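Local coordinates for putative exported protein (Bordetella pertussis, PDB 2DVZ) that binds L-glutamate and probably acts as a periplasmic solute receptor of the tripartite tricarboxylate transporter type, at residues A[19-24]-A[77-82]; A[107-112]-A[254-259]; A[42-47]-A[261-266]. All blocks are in the same frame, centred on the assembly; numbering follows the deposited sequence.

Contact 1: A[19-24]-A[77-82]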
loop_
_atom_site.group_PDB
_atom_site.type_symbol
_atom_site.label_atom_id
_atom_site.label_comp_id
_atom_site.label_asym_id
_atom_site.label_seq_id
_atom_site.Cartn_x
_atom_site.Cartn_y
_atom_site.Cartn_z
ATOM N N LYS A 19 16.428 23.600 -4.017
ATOM C CA LYS A 19 17.001 22.524 -4.806
ATOM C C LYS A 19 16.021 21.299 -4.882
ATOM O O LYS A 19 14.965 21.297 -4.245
ATOM C CB LYS A 19 18.342 22.136 -4.176
ATOM C CG LYS A 19 18.214 21.490 -2.833
ATOM C CD LYS A 19 19.530 21.278 -2.154
ATOM C CE LYS A 19 19.310 20.481 -0.911
ATOM N NZ LYS A 19 20.426 20.500 0.075
ATOM N N ALA A 20 16.398 20.284 -5.664
ATOM C CA ALA A 20 15.689 19.004 -5.760
ATOM C C ALA A 20 15.400 18.344 -4.418
ATOM O O ALA A 20 16.228 18.365 -3.489
ATOM C CB ALA A 20 16.460 18.010 -6.654
ATOM N N ILE A 21 14.216 17.730 -4.355
ATOM C CA ILE A 21 13.781 16.970 -3.191
ATOM C C ILE A 21 13.794 15.488 -3.573
ATOM O O ILE A 21 13.252 15.115 -4.603
ATOM C CB ILE A 21 12.365 17.389 -2.756
ATOM C CG1 ILE A 21 12.314 18.880 -2.431
ATOM C CG2 ILE A 21 11.882 16.553 -1.597
ATOM C CD1 ILE A 21 11.046 19.535 -2.857
ATOM N N ARG A 22 14.464 14.679 -2.750
ATOM C CA ARG A 22 14.510 13.255 -2.917
ATOM C C ARG A 22 13.236 12.711 -2.255
ATOM O O ARG A 22 12.843 13.143 -1.157
ATOM C CB ARG A 22 15.771 12.662 -2.252
ATOM C CG ARG A 22 17.110 13.137 -2.872
ATOM C CD ARG A 22 18.353 12.790 -1.988
ATOM N NE ARG A 22 18.391 11.369 -1.637
ATOM C CZ ARG A 22 18.763 10.885 -0.449
ATOM N NH1 ARG A 22 19.144 11.704 0.541
ATOM N NH2 ARG A 22 18.727 9.563 -0.239
ATOM N N VAL A 23 12.590 11.780 -2.947
ATOM C CA VAL A 23 11.442 11.098 -2.392
ATOM C C VAL A 23 11.721 9.612 -2.449
ATOM O O VAL A 23 11.853 9.026 -3.517
ATOM C CB VAL A 23 10.125 11.439 -3.128
ATOM C CG1 VAL A 23 8.893 10.686 -2.433
ATOM C CG2 VAL A 23 9.899 12.976 -3.132
ATOM N N ILE A 24 11.822 9.014 -1.282
ATOM C CA ILE A 24 12.108 7.609 -1.163
ATOM C C ILE A 24 10.818 6.797 -1.139
ATOM O O ILE A 24 9.952 6.962 -0.267
ATOM C CB ILE A 24 12.990 7.300 0.095
ATOM C CG1 ILE A 24 14.366 8.007 0.013
ATOM C CG2 ILE A 24 13.199 5.790 0.281
ATOM C CD1 ILE A 24 15.173 7.941 1.420
ATOM N N TYR A 77 14.598 17.997 2.246
ATOM C CA TYR A 77 15.066 17.579 0.926
ATOM C C TYR A 77 15.265 16.055 0.801
ATOM O O TYR A 77 15.691 15.553 -0.243
ATOM C CB TYR A 77 16.355 18.326 0.582
ATOM C CG TYR A 77 16.130 19.812 0.455
ATOM C CD1 TYR A 77 15.490 20.332 -0.661
ATOM C CD2 TYR A 77 16.522 20.689 1.474
ATOM C CE1 TYR A 77 15.256 21.658 -0.782
ATOM C CE2 TYR A 77 16.295 22.051 1.367
ATOM C CZ TYR A 77 15.667 22.533 0.229
ATOM O OH TYR A 77 15.420 23.889 0.089
ATOM N N THR A 78 14.966 15.316 1.861
ATOM C CA THR A 78 14.840 13.876 1.734
ATOM C C THR A 78 13.545 13.471 2.398
ATOM O O THR A 78 13.406 13.535 3.622
ATOM C CB THR A 78 16.036 13.117 2.349
ATOM O OG1 THR A 78 17.286 13.634 1.812
ATOM C CG2 THR A 78 15.896 11.630 2.099
ATOM N N LEU A 79 12.592 13.053 1.579
ATOM C CA LEU A 79 11.262 12.691 2.063
ATOM C C LEU A 79 10.999 11.240 1.709
ATOM O O LEU A 79 11.809 10.600 1.036
ATOM C CB LEU A 79 10.207 13.608 1.406
ATOM C CG LEU A 79 10.453 15.116 1.545
ATOM C CD1 LEU A 79 9.434 15.805 0.729
ATOM C CD2 LEU A 79 10.344 15.596 2.955
ATOM N N SER A 80 9.875 10.713 2.164
ATOM C CA SER A 80 9.542 9.321 1.905
ATOM C C SER A 80 8.030 9.131 1.838
ATOM O O SER A 80 7.260 10.028 2.230
ATOM C CB SER A 80 10.202 8.367 2.935
ATOM O OG SER A 80 9.650 8.534 4.241
ATOM N N ILE A 81 7.618 7.977 1.286
ATOM C CA ILE A 81 6.212 7.624 1.137
ATOM C C ILE A 81 5.779 6.700 2.258
ATOM O O ILE A 81 6.319 5.590 2.382
ATOM C CB ILE A 81 5.909 6.974 -0.249
ATOM C CG1 ILE A 81 6.403 7.864 -1.385
ATOM C CG2 ILE A 81 4.378 6.760 -0.433
ATOM C CD1 ILE A 81 5.763 9.276 -1.388
ATOM N N ALA A 82 4.820 7.164 3.076
ATOM C CA ALA A 82 4.244 6.336 4.139
ATOM C C ALA A 82 3.342 5.316 3.494
ATOM O O ALA A 82 2.623 5.632 2.529
ATOM C CB ALA A 82 3.451 7.168 5.148
#
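Arg22 and Ile24 clasp Tyr77, Leu79 and Ile81 through a parallel strand ladder, part of the Rossmann-like αβ domain usual in periplasmic binding proteins. Strand 21-25 runs between its two parallel partners, 52-56 and 78-82, and the intervening chain forms β-α-β crossovers. The ladder begins with Arg22 N to Tyr77 O (2.9 Å, 166°); Leu79 N reaches Arg22 O, Ile24 N reaches Leu79 O, and Ile81 N closes the row on Ile24 O.

The Arg22 side chain illustrates how one residue follows its neighbouring strand. CB lies 3.5 Å from Tyr77 O and CG passes the same carbonyl; CD comes alongside Thr78 OG1. A bend at chi3 (53°) brings the guanidinium over Thr78, whose CG2 sits against one of its faces, with NH1 3.0 Å from OG1. NE makes a salt bridge to Glu55, anchoring the flat group from strand 52-56.

On the other sheet face Ile21 CG2 presses on Leu79 CD1, a tight 3.5 Å, and Val23 CG1 meets CD1 of Ile81, a neighbour of L-glutamate-binding Thr33 and Tyr243. At the Tyr77 end of the ladder, Lys19 CE lies over the Tyr77 ring, 3.7 Å from its centroid, while NZ makes an off-centre cation-pi contact.

Contact 2: A[107-112]-A[254-259]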
loop_
_atom_site.group_PDB
_atom_site.type_symbol
_atom_site.label_atom_id
_atom_site.label_comp_id
_atom_site.label_asym_id
_atom_site.label_seq_id
_atom_site.Cartn_x
_atom_site.Cartn_y
_atom_site.Cartn_z
ATOM N N GLN A 107 8.002 13.037 10.815
ATOM C CA GLN A 107 7.006 14.092 10.786
ATOM C C GLN A 107 6.056 13.794 9.600
ATOM O O GLN A 107 6.472 13.824 8.435
ATOM C CB GLN A 107 7.671 15.506 10.676
ATOM C CG GLN A 107 6.712 16.672 10.352
ATOM C CD GLN A 107 5.659 16.857 11.423
ATOM O OE1 GLN A 107 5.991 17.045 12.550
ATOM N NE2 GLN A 107 4.390 16.745 11.073
ATOM N N PRO A 108 4.766 13.517 9.897
ATOM C CA PRO A 108 3.780 13.413 8.797
ATOM C C PRO A 108 3.499 14.726 8.069
ATOM O O PRO A 108 3.437 15.780 8.687
ATOM C CB PRO A 108 2.506 12.946 9.493
ATOM C CG PRO A 108 2.985 12.359 10.790
ATOM C CD PRO A 108 4.151 13.247 11.195
ATOM N N VAL A 109 3.334 14.645 6.745
ATOM C CA VAL A 109 2.996 15.809 5.970
ATOM C C VAL A 109 1.503 15.750 5.587
ATOM O O VAL A 109 0.737 16.671 5.905
ATOM C CB VAL A 109 3.909 15.919 4.731
ATOM C CG1 VAL A 109 3.461 17.065 3.851
ATOM C CG2 VAL A 109 5.400 16.086 5.187
ATOM N N THR A 110 1.117 14.662 4.914
ATOM C CA THR A 110 -0.237 14.470 4.392
ATOM C C THR A 110 -0.442 13.067 3.811
ATOM O O THR A 110 0.482 12.437 3.256
ATOM C CB THR A 110 -0.617 15.540 3.326
ATOM O OG1 THR A 110 -2.044 15.612 3.194
ATOM C CG2 THR A 110 0.034 15.237 1.978
ATOM N N ASN A 111 -1.667 12.584 3.977
ATOM C CA ASN A 111 -2.158 11.424 3.273
ATOM C C ASN A 111 -2.551 11.855 1.868
ATOM O O ASN A 111 -3.458 12.666 1.689
ATOM C CB ASN A 111 -3.328 10.833 4.063
ATOM C CG ASN A 111 -3.944 9.603 3.422
ATOM O OD1 ASN A 111 -3.635 9.223 2.289
ATOM N ND2 ASN A 111 -4.823 8.961 4.166
ATOM N N PHE A 112 -1.833 11.332 0.871
ATOM C CA PHE A 112 -2.181 11.516 -0.538
ATOM C C PHE A 112 -3.520 10.881 -0.880
ATOM O O PHE A 112 -4.429 11.522 -1.440
ATOM C CB PHE A 112 -1.165 10.849 -1.449
ATOM C CG PHE A 112 0.180 11.540 -1.518
ATOM C CD1 PHE A 112 0.364 12.846 -1.017
ATOM C CD2 PHE A 112 1.263 10.887 -2.133
ATOM C CE1 PHE A 112 1.618 13.498 -1.114
ATOM C CE2 PHE A 112 2.532 11.549 -2.261
ATOM C CZ PHE A 112 2.707 12.836 -1.744
ATOM N N ASP A 254 7.436 25.119 8.558
ATOM C CA ASP A 254 7.500 25.845 7.290
ATOM C C ASP A 254 7.571 24.886 6.114
ATOM O O ASP A 254 6.819 25.029 5.159
ATOM C CB ASP A 254 8.700 26.820 7.221
ATOM C CG ASP A 254 8.765 27.563 5.880
ATOM O OD1 ASP A 254 7.857 28.398 5.584
ATOM O OD2 ASP A 254 9.714 27.296 5.092
ATOM N N VAL A 255 8.483 23.920 6.212
ATOM C CA VAL A 255 8.707 22.907 5.195
ATOM C C VAL A 255 7.465 22.017 5.009
ATOM O O VAL A 255 6.989 21.861 3.890
ATOM C CB VAL A 255 9.972 22.036 5.548
ATOM C CG1 VAL A 255 9.955 20.678 4.792
ATOM C CG2 VAL A 255 11.264 22.819 5.298
ATOM N N VAL A 256 6.966 21.469 6.124
ATOM C CA VAL A 256 5.734 20.672 6.210
ATOM C C VAL A 256 4.535 21.361 5.545
ATOM O O VAL A 256 3.865 20.776 4.703
ATOM C CB VAL A 256 5.391 20.273 7.710
ATOM C CG1 VAL A 256 4.144 19.431 7.795
ATOM C CG2 VAL A 256 6.523 19.521 8.343
ATOM N N ASN A 257 4.284 22.611 5.909
ATOM C CA ASN A 257 3.154 23.350 5.332
ATOM C C ASN A 257 3.374 23.709 3.881
ATOM O O ASN A 257 2.438 23.795 3.130
ATOM C CB ASN A 257 2.841 24.620 6.145
ATOM C CG ASN A 257 2.399 24.314 7.561
ATOM O OD1 ASN A 257 1.514 23.486 7.779
ATOM N ND2 ASN A 257 3.004 24.999 8.535
ATOM N N LYS A 258 4.606 23.961 3.488
ATOM C CA LYS A 258 4.855 24.208 2.086
ATOM C C LYS A 258 4.531 22.985 1.243
ATOM O O LYS A 258 3.844 23.097 0.251
ATOM C CB LYS A 258 6.285 24.720 1.839
ATOM C CG LYS A 258 6.387 26.236 1.942
ATOM C CD LYS A 258 7.846 26.676 1.891
ATOM C CE LYS A 258 7.982 28.177 1.959
ATOM N NZ LYS A 258 9.264 28.607 2.603
ATOM N N LEU A 259 5.045 21.832 1.666
ATOM C CA LEU A 259 4.826 20.546 1.002
ATOM C C LEU A 259 3.359 20.138 0.984
ATOM O O LEU A 259 2.873 19.642 -0.016
ATOM C CB LEU A 259 5.625 19.443 1.713
ATOM C CG LEU A 259 7.150 19.498 1.592
ATOM C CD1 LEU A 259 7.774 18.549 2.592
ATOM C CD2 LEU A 259 7.575 19.178 0.152
#
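Val256 carries much of the contact of helix 253-267 with strand 106-121, reaching Gln107, Pro108 and Val109. The short helix and strand segments run nearly parallel, their axes 7° apart in direction and 8.1 Å at closest approach, as expected of a helix lying along a sheet. Along the helix, Asp254 comes first and takes no part across the contact; its OD2 offers the syn lone pair to Lys258 NZ at 2.8 Å, a salt bridge one turn long. Val255 turns to another neighbour, Tyr16 of the N-terminal loop. Val256 splits its two methyls. CG1, anti to the backbone N (chi1 -179°), rests on Pro108 O, whereas CG2 meets Gln107 CG at 3.5 Å, the two side chains crossing at about a right angle. Gln107 is bent at chi2 (62°), and its NE2 hydrogen-bonds Pro108 O at 2.7 Å, with that oxygen close to the amide plane. One turn beyond Val256, Leu259 CB touches Val109 CG1 at 3.9 Å, and that same methyl lies 3.8 Å from Val256 O. Val109 and Thr110 together face Leu245 as a classic beta bulge, an irregularity in the strand just where the helix rests. The chemistry is therefore that of aliphatic carbons against one another and against two backbone carbonyl oxygens; the Gln107 amide and the Asp254-Lys258 pair bond within their own segments, and dispersion and burial probably hold helix to strand.

Contact 3: A[42-47]-A[261-266]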
loop_
_atom_site.group_PDB
_atom_site.type_symbol
_atom_site.label_atom_id
_atom_site.label_comp_id
_atom_site.label_asym_id
_atom_site.label_seq_id
_atom_site.Cartn_x
_atom_site.Cartn_y
_atom_site.Cartn_z
ATOM N N GLN A 42 5.124 14.282 -9.174
ATOM C CA GLN A 42 5.218 14.935 -10.496
ATOM C C GLN A 42 4.476 16.253 -10.577
ATOM O O GLN A 42 4.999 17.228 -11.113
ATOM C CB GLN A 42 4.665 14.034 -11.603
ATOM C CG GLN A 42 5.677 13.015 -12.096
ATOM C CD GLN A 42 6.878 13.700 -12.689
ATOM O OE1 GLN A 42 7.906 13.926 -12.006
ATOM N NE2 GLN A 42 6.752 14.088 -13.965
ATOM N N ARG A 43 3.234 16.248 -10.091
ATOM C CA ARG A 43 2.382 17.410 -10.111
ATOM C C ARG A 43 2.730 18.391 -8.979
ATOM O O ARG A 43 2.656 19.592 -9.179
ATOM C CB ARG A 43 0.907 16.969 -10.090
ATOM C CG ARG A 43 -0.128 18.087 -10.180
ATOM C CD ARG A 43 -0.022 18.888 -11.485
ATOM N NE ARG A 43 -0.898 20.078 -11.477
ATOM C CZ ARG A 43 -0.647 21.216 -10.847
ATOM N NH1 ARG A 43 0.464 21.360 -10.126
ATOM N NH2 ARG A 43 -1.520 22.205 -10.915
HETATM N N MSE A 44 3.069 17.882 -7.794
HETATM C CA MSE A 44 3.590 18.713 -6.704
HETATM C C MSE A 44 4.820 19.489 -7.177
HETATM O O MSE A 44 4.983 20.652 -6.859
HETATM C CB MSE A 44 3.979 17.868 -5.489
HETATM C CG MSE A 44 2.841 17.475 -4.626
HETATM SE SE MSE A 44 3.436 16.383 -3.123
HETATM C CE MSE A 44 4.412 17.691 -2.033
ATOM N N SER A 45 5.652 18.828 -7.966
ATOM C CA SER A 45 6.907 19.392 -8.380
ATOM C C SER A 45 6.706 20.671 -9.215
ATOM O O SER A 45 7.377 21.710 -8.989
ATOM C CB SER A 45 7.671 18.332 -9.139
ATOM O OG SER A 45 8.819 18.885 -9.693
ATOM N N GLN A 46 5.757 20.580 -10.153
ATOM C CA GLN A 46 5.283 21.708 -10.961
ATOM C C GLN A 46 4.889 22.892 -10.064
ATOM O O GLN A 46 5.233 24.039 -10.338
ATOM C CB GLN A 46 4.112 21.244 -11.848
ATOM C CG GLN A 46 3.378 22.398 -12.577
ATOM C CD GLN A 46 2.107 21.967 -13.325
ATOM O OE1 GLN A 46 1.149 22.745 -13.426
ATOM N NE2 GLN A 46 2.091 20.738 -13.849
ATOM N N GLU A 47 4.208 22.597 -8.965
ATOM C CA GLU A 47 3.784 23.615 -7.994
ATOM C C GLU A 47 4.939 24.193 -7.200
ATOM O O GLU A 47 4.998 25.404 -6.994
ATOM C CB GLU A 47 2.726 23.038 -7.031
ATOM C CG GLU A 47 2.224 23.971 -5.920
ATOM C CD GLU A 47 1.471 25.243 -6.426
ATOM O OE1 GLU A 47 1.061 25.296 -7.610
ATOM O OE2 GLU A 47 1.272 26.177 -5.602
ATOM N N ASP A 261 0.742 22.096 1.223
ATOM C CA ASP A 261 0.058 22.975 0.288
ATOM C C ASP A 261 0.191 22.539 -1.168
ATOM O O ASP A 261 -0.793 22.582 -1.939
ATOM C CB ASP A 261 0.586 24.391 0.452
ATOM C CG ASP A 261 -0.014 25.069 1.609
ATOM O OD1 ASP A 261 -1.040 24.572 2.124
ATOM O OD2 ASP A 261 0.528 26.096 2.021
ATOM N N ALA A 262 1.411 22.145 -1.545
ATOM C CA ALA A 262 1.651 21.652 -2.887
ATOM C C ALA A 262 0.934 20.328 -3.150
ATOM O O ALA A 262 0.547 20.076 -4.298
ATOM C CB ALA A 262 3.130 21.512 -3.159
ATOM N N ALA A 263 0.815 19.482 -2.116
ATOM C CA ALA A 263 0.057 18.216 -2.188
ATOM C C ALA A 263 -1.416 18.512 -2.441
ATOM O O ALA A 263 -2.040 17.907 -3.334
ATOM C CB ALA A 263 0.224 17.373 -0.892
ATOM N N VAL A 264 -1.949 19.470 -1.678
ATOM C CA VAL A 264 -3.341 19.885 -1.798
ATOM C C VAL A 264 -3.605 20.442 -3.211
ATOM O O VAL A 264 -4.610 20.088 -3.839
ATOM C CB VAL A 264 -3.789 20.879 -0.653
ATOM C CG1 VAL A 264 -5.080 21.659 -1.027
ATOM C CG2 VAL A 264 -3.971 20.139 0.650
ATOM N N VAL A 265 -2.696 21.239 -3.744
ATOM C CA VAL A 265 -2.876 21.714 -5.111
ATOM C C VAL A 265 -2.885 20.554 -6.100
ATOM O O VAL A 265 -3.764 20.484 -6.977
ATOM C CB VAL A 265 -1.797 22.786 -5.544
ATOM C CG1 VAL A 265 -1.785 22.949 -7.065
ATOM C CG2 VAL A 265 -2.043 24.119 -4.851
ATOM N N ALA A 266 -1.895 19.660 -5.964
ATOM C CA ALA A 266 -1.731 18.509 -6.861
ATOM C C ALA A 266 -2.952 17.586 -6.896
ATOM O O ALA A 266 -3.358 17.113 -7.976
ATOM C CB ALA A 266 -0.490 17.721 -6.466
#
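Met44, modelled as selenomethionine, lies across the small residues of helix 253-267, and Arg43 and Glu47 approach Val265 from the same helix, 32-48. The two helical segments cross at 117°, with axes 8.3 Å apart, a close approach that the alanines 262, 263 and 266 permit. At Met44, CG sits 3.5 Å from Ala262 O and meets Ala266 CB; SE meets Ala263 CB at 4.0 Å, and a bend at chi3 (70°) turns CE toward Ala262 CB.

Beside it, the stem of Arg43 lies along Ala266, CG 3.7 Å from its CB. The guanidinium passes obliquely by Val265 CG1; one of its faces is covered by Gln46 OE1, and NE forms a salt bridge to Asp269. Glu47 crosses Val265 at about a right angle. Its CG rests on Ala262 CB at 3.8 Å and its carboxylate lies against both methyls of Val265, OE1 nearer CG1 and OE2 nearer CG2. Aliphatic stems thus pack on alanines, and charged ends flank Val265. Toward the sheet, Met44 and Ala263 both touch Phe112 of strand 106-121, so two helices pack crosswise over one sheet face, as in the layered α/β domains of periplasmic binding proteins.

How the contacts relate
The three contacts step from strand on strand, through helix on strand, to helix on helix, all on the same side of the chain's centre. Contacts 1 and 2, centres 11 Å apart, both reach the same mixed sheet and touch through Leu79 CD1 and Leu259 CD1, 3.7 Å apart. Contacts 2 and 3, also about 11 Å apart, share helix 253-267, and Thr110 CG2 lies 3.6 Å from Ala263 CB. Contacts 1 and 3 are about 14 Å apart without touching, yet helix 32-48 directly follows strand 21-25. Along the chain, contact 1 closes before contact 2 opens, whereas contact 3 encloses contact 2. Late-chain helix 253-267 thus returns to the N-terminal strands and helix; contact 1 alone adjoins the glutamate site.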